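PDB 3ZTV: NAD nucleotidase from Haemophilus influenzae, which degrades NAD to adenosine and nicotinamide riboside, acting as both an NAD(P) pyrophosphatase and a zinc-dependent 5'-nucleotidase with highest activity on AMP. Local coordinates for residues A[419-424]-A[547-552]; A[475-480]-A[486-491]. All blocks are in the same frame, centred on the assembly; numbering follows the deposited sequence.

Contact 1. Residues A[419-424]-A[547-552]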
# COMPACT_ATOMS: atom_id res chain seq x y z
N GLY A 419 19.77 -46.60 -2.13
CA GLY A 419 19.29 -47.10 -3.40
C GLY A 419 18.41 -46.11 -4.12
O GLY A 419 18.35 -44.93 -3.76
N ASN A 420 17.71 -46.59 -5.14
CA ASN A 420 16.82 -45.75 -5.92
C ASN A 420 15.55 -45.36 -5.16
O ASN A 420 14.98 -46.17 -4.43
CB ASN A 420 16.43 -46.45 -7.22
CG ASN A 420 17.64 -46.85 -8.06
OD1 ASN A 420 17.71 -47.98 -8.56
ND2 ASN A 420 18.59 -45.94 -8.20
N VAL A 421 15.13 -44.11 -5.33
CA VAL A 421 13.87 -43.62 -4.77
C VAL A 421 12.98 -43.17 -5.91
O VAL A 421 13.35 -42.29 -6.68
CB VAL A 421 14.09 -42.43 -3.81
CG1 VAL A 421 12.76 -41.93 -3.27
CG2 VAL A 421 15.02 -42.81 -2.68
N THR A 422 11.80 -43.78 -6.02
CA THR A 422 10.83 -43.41 -7.05
C THR A 422 9.76 -42.47 -6.47
O THR A 422 9.68 -42.29 -5.26
CB THR A 422 10.13 -44.66 -7.64
OG1 THR A 422 9.25 -45.21 -6.65
CG2 THR A 422 11.17 -45.71 -8.05
N PHE A 423 8.93 -41.91 -7.34
CA PHE A 423 7.81 -41.09 -6.88
C PHE A 423 6.89 -41.90 -5.98
O PHE A 423 6.45 -41.42 -4.94
CB PHE A 423 7.04 -40.52 -8.07
CG PHE A 423 7.85 -39.59 -8.93
CD1 PHE A 423 8.62 -40.11 -9.97
CD2 PHE A 423 7.87 -38.22 -8.70
CE1 PHE A 423 9.38 -39.28 -10.77
CE2 PHE A 423 8.63 -37.38 -9.50
CZ PHE A 423 9.39 -37.90 -10.54
N ASN A 424 6.60 -43.15 -6.36
CA ASN A 424 5.76 -44.02 -5.55
C ASN A 424 6.36 -44.23 -4.17
O ASN A 424 5.64 -44.27 -3.17
CB ASN A 424 5.58 -45.39 -6.20
CG ASN A 424 4.60 -45.38 -7.34
OD1 ASN A 424 3.59 -44.68 -7.30
ND2 ASN A 424 4.87 -46.18 -8.36
N GLU A 547 5.02 -35.01 -1.44
CA GLU A 547 5.50 -34.10 -2.47
C GLU A 547 6.73 -33.31 -2.02
O GLU A 547 7.62 -33.03 -2.83
CB GLU A 547 4.37 -33.17 -2.95
CG GLU A 547 3.22 -33.92 -3.64
CD GLU A 547 3.62 -34.55 -4.96
OE1 GLU A 547 4.64 -34.14 -5.54
OE2 GLU A 547 2.90 -35.47 -5.42
N SER A 548 6.81 -32.98 -0.73
CA SER A 548 8.02 -32.35 -0.19
C SER A 548 9.23 -33.28 -0.33
O SER A 548 10.33 -32.86 -0.70
CB SER A 548 7.82 -31.99 1.28
OG SER A 548 6.81 -31.01 1.44
N PHE A 549 9.01 -34.56 -0.04
CA PHE A 549 10.06 -35.55 -0.17
C PHE A 549 10.54 -35.65 -1.61
O PHE A 549 11.73 -35.68 -1.87
CB PHE A 549 9.61 -36.91 0.36
CG PHE A 549 10.76 -37.84 0.63
CD1 PHE A 549 11.42 -38.46 -0.42
CD2 PHE A 549 11.20 -38.06 1.92
CE1 PHE A 549 12.49 -39.30 -0.18
CE2 PHE A 549 12.27 -38.90 2.16
CZ PHE A 549 12.91 -39.52 1.11
N ILE A 550 9.59 -35.69 -2.55
CA ILE A 550 9.94 -35.69 -3.97
C ILE A 550 10.78 -34.46 -4.37
O ILE A 550 11.78 -34.59 -5.08
CB ILE A 550 8.67 -35.81 -4.84
CG1 ILE A 550 8.10 -37.22 -4.74
CG2 ILE A 550 8.97 -35.45 -6.29
CD1 ILE A 550 6.65 -37.31 -5.16
N LYS A 551 10.38 -33.27 -3.94
CA LYS A 551 11.17 -32.07 -4.22
C LYS A 551 12.59 -32.18 -3.69
O LYS A 551 13.56 -31.76 -4.34
CB LYS A 551 10.53 -30.83 -3.61
CG LYS A 551 9.22 -30.41 -4.22
CD LYS A 551 8.79 -29.08 -3.63
CE LYS A 551 7.39 -28.71 -4.07
NZ LYS A 551 6.98 -27.38 -3.52
N PHE A 552 12.73 -32.71 -2.48
CA PHE A 552 14.04 -32.86 -1.86
C PHE A 552 14.95 -33.75 -2.70
O PHE A 552 16.11 -33.41 -2.94
CB PHE A 552 13.90 -33.39 -0.43
CG PHE A 552 15.21 -33.46 0.32
CD1 PHE A 552 16.00 -34.59 0.23
CD2 PHE A 552 15.63 -32.41 1.12
CE1 PHE A 552 17.20 -34.67 0.91
CE2 PHE A 552 16.82 -32.49 1.81
CZ PHE A 552 17.61 -33.62 1.70
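F423 and I550 form the closer half of a strand-and-helix packing contact in the substrate-binding half of a 5'-nucleotidase, where strand 419-422 turns into helix 423-429 and meets the side of helix 545-555. The two side chains cross at about a right angle. I550 comes obliquely to the CD2 and CE2 side of the F423 ring with two branches: CG2 lies 3.8 Å from F423 CE2, and CD1 lies 3.9 Å from F423 CD2. F423 has CG anti to its carbonyl carbon (chi1 -62°), which swings the ring across to the isoleucine although its CB does not aim there. The backbones are closest at this pair too, with F423 CA 6.5 Å from I550 CA. L80 and T79 also touch the F423 side chain, while L76 and T79 reach I550, so the helix 76-79 region closes over this end.

The second half is looser. V421 and F549 meet through a single pair of atoms, and the ring of F549 spends its aromatic contacts on F390 and F429, both edge-to-face. On its strand V421 is held by backbone bonds to V358 and G359. The solvent side begins one residue along: T422 and N424 turn CB away from helix 545-555, and N420 is exposed. T422 is the N-cap of helix 423-429: its side chain caps a backbone N just beyond N424, and its own N bonds to D425 OD2. Across the contact everything is apolar; S548 and K551 both pair with E398, while E547 bonds to Y427 and T79. In the looser half, V421 CG1 stands 4.1 Å from F549 CE1.

Contact 2. Residues A[475-480]-A[486-491]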
# COMPACT_ATOMS: atom_id res chain seq x y z
N GLU A 475 20.12 -31.10 22.76
CA GLU A 475 20.51 -32.16 23.67
C GLU A 475 19.50 -32.17 24.80
O GLU A 475 19.02 -31.12 25.24
CB GLU A 475 21.92 -31.92 24.23
CG GLU A 475 22.36 -32.98 25.25
CD GLU A 475 23.81 -32.87 25.67
OE1 GLU A 475 24.57 -32.10 25.06
OE2 GLU A 475 24.19 -33.57 26.64
N ALA A 476 19.16 -33.37 25.26
CA ALA A 476 18.18 -33.52 26.34
C ALA A 476 18.52 -34.74 27.19
O ALA A 476 19.18 -35.66 26.72
CB ALA A 476 16.77 -33.64 25.76
N ASN A 477 18.05 -34.72 28.44
CA ASN A 477 18.19 -35.86 29.33
C ASN A 477 16.85 -36.57 29.50
O ASN A 477 15.81 -35.91 29.55
CB ASN A 477 18.66 -35.42 30.72
CG ASN A 477 20.04 -34.80 30.71
OD1 ASN A 477 20.92 -35.22 29.96
ND2 ASN A 477 20.23 -33.77 31.53
N GLU A 478 16.87 -37.89 29.60
CA GLU A 478 15.63 -38.62 29.85
C GLU A 478 15.03 -38.22 31.20
O GLU A 478 13.81 -38.10 31.33
CB GLU A 478 15.86 -40.13 29.81
CG GLU A 478 14.60 -40.94 30.07
CD GLU A 478 14.74 -42.40 29.69
OE1 GLU A 478 15.86 -42.84 29.36
OE2 GLU A 478 13.71 -43.12 29.73
N THR A 479 15.89 -38.03 32.19
CA THR A 479 15.46 -37.65 33.53
C THR A 479 15.34 -36.13 33.65
O THR A 479 16.33 -35.43 33.50
CB THR A 479 16.46 -38.16 34.59
OG1 THR A 479 16.59 -39.58 34.49
CG2 THR A 479 16.01 -37.78 35.99
N PRO A 480 14.13 -35.62 33.93
CA PRO A 480 13.96 -34.17 34.09
C PRO A 480 14.78 -33.64 35.26
O PRO A 480 15.01 -34.37 36.23
CB PRO A 480 12.47 -34.02 34.37
CG PRO A 480 11.84 -35.26 33.82
CD PRO A 480 12.86 -36.34 34.04
N ARG A 486 13.79 -31.30 30.58
CA ARG A 486 14.72 -32.27 30.00
C ARG A 486 15.77 -31.63 29.08
O ARG A 486 16.84 -32.20 28.87
CB ARG A 486 13.96 -33.36 29.24
CG ARG A 486 13.08 -34.26 30.10
CD ARG A 486 12.55 -35.44 29.29
NE ARG A 486 11.81 -36.39 30.12
CZ ARG A 486 10.53 -36.25 30.46
NH1 ARG A 486 9.83 -35.21 30.03
NH2 ARG A 486 9.94 -37.17 31.22
N LEU A 487 15.47 -30.46 28.53
CA LEU A 487 16.39 -29.83 27.59
C LEU A 487 17.69 -29.37 28.25
O LEU A 487 17.68 -28.79 29.34
CB LEU A 487 15.73 -28.66 26.86
CG LEU A 487 14.73 -29.04 25.76
CD1 LEU A 487 14.00 -27.79 25.28
CD2 LEU A 487 15.41 -29.74 24.61
N VAL A 488 18.80 -29.64 27.56
CA VAL A 488 20.13 -29.25 28.01
C VAL A 488 20.64 -28.08 27.18
O VAL A 488 21.18 -27.11 27.71
CB VAL A 488 21.12 -30.43 27.91
CG1 VAL A 488 22.55 -29.98 28.18
CG2 VAL A 488 20.71 -31.53 28.89
N SER A 489 20.47 -28.17 25.86
CA SER A 489 20.88 -27.11 24.95
C SER A 489 20.00 -27.13 23.70
O SER A 489 19.54 -28.19 23.28
CB SER A 489 22.35 -27.29 24.56
OG SER A 489 22.54 -28.44 23.76
N VAL A 490 19.77 -25.95 23.12
CA VAL A 490 19.03 -25.84 21.86
C VAL A 490 19.70 -24.81 20.97
O VAL A 490 19.95 -23.68 21.40
CB VAL A 490 17.56 -25.44 22.09
CG1 VAL A 490 16.82 -25.35 20.75
CG2 VAL A 490 16.87 -26.42 23.02
N GLU A 491 20.00 -25.21 19.74
CA GLU A 491 20.59 -24.32 18.75
C GLU A 491 19.72 -24.25 17.51
O GLU A 491 19.05 -25.22 17.14
CB GLU A 491 21.98 -24.81 18.34
CG GLU A 491 22.99 -24.90 19.48
CD GLU A 491 24.19 -25.72 19.08
OE1 GLU A 491 25.15 -25.13 18.53
OE2 GLU A 491 24.17 -26.95 19.29
O HOH W 1 11.43 -39.55 31.94
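E475 faces two residues at once, V488 and S489: a classic beta bulge in the antiparallel hairpin of strands 472-477 and 487-493, within the C-terminal domain of the 5'-nucleotidase fold. The carbonyl O of E475 takes a 2.8 Å bond from V488 N and a weak one from S489 N, while E475 N gives its hydrogen to S489 O at 3.0 Å. Past the bulge the register has moved by one, so A476 pairs with L487 as a non-hydrogen-bonded pair, and N477 N bonds to R486 O at 2.8 Å. The extra residue, V488, points its CB toward the partner strand. Its CG1, anti to the backbone N (chi1 172°), lies obliquely across the extended E475 chain, and its CG2 lies against the side-chain amide of N477.

Toward the turn, R486 reaches across the closed end of the hairpin. Its chain is extended from CG to NE and passes over the carbonyl O of N477, which lies 3.2 Å from R486 CG. R486 NE then donates to E478 O at 2.9 Å; the oxygen is near the guanidinium plane, but the donor stands 39° out of the carbonyl plane, so the bond misses the lone-pair direction. A water in the guanidinium plane joins the same oxygen to R486 NH2, giving E478 O two donors. R486 NH1 bonds to Q455 and its backbone N to E451, both on helix 443-460, which ties the turn to that helix; the carboxylate of E478 goes instead to S572 N and K377. P480 CG lies over one guanidinium face, 3.7 Å from R486 CZ and offset toward the rim.

Overall arrangement
Along the chain contact 2 is nested inside the span closed by contact 1, yet in space the two are separate: their centres lie about 33 Å apart and their nearest atoms about 17 Å. Contact 1 is the inner one, its centre about 20 Å from the centre of the chain; the F549 side chain is about 13 Å from bound adenosine and about 12 Å from that of R413, a probable substrate-binding residue. Contact 2 lies farther out, its centre about 35 Å from the centre of the chain, where the side chain of E478 comes about 12 Å from that of R373, also probably substrate-binding. Neither contact contains a zinc ligand or a residue of the adenosine pocket.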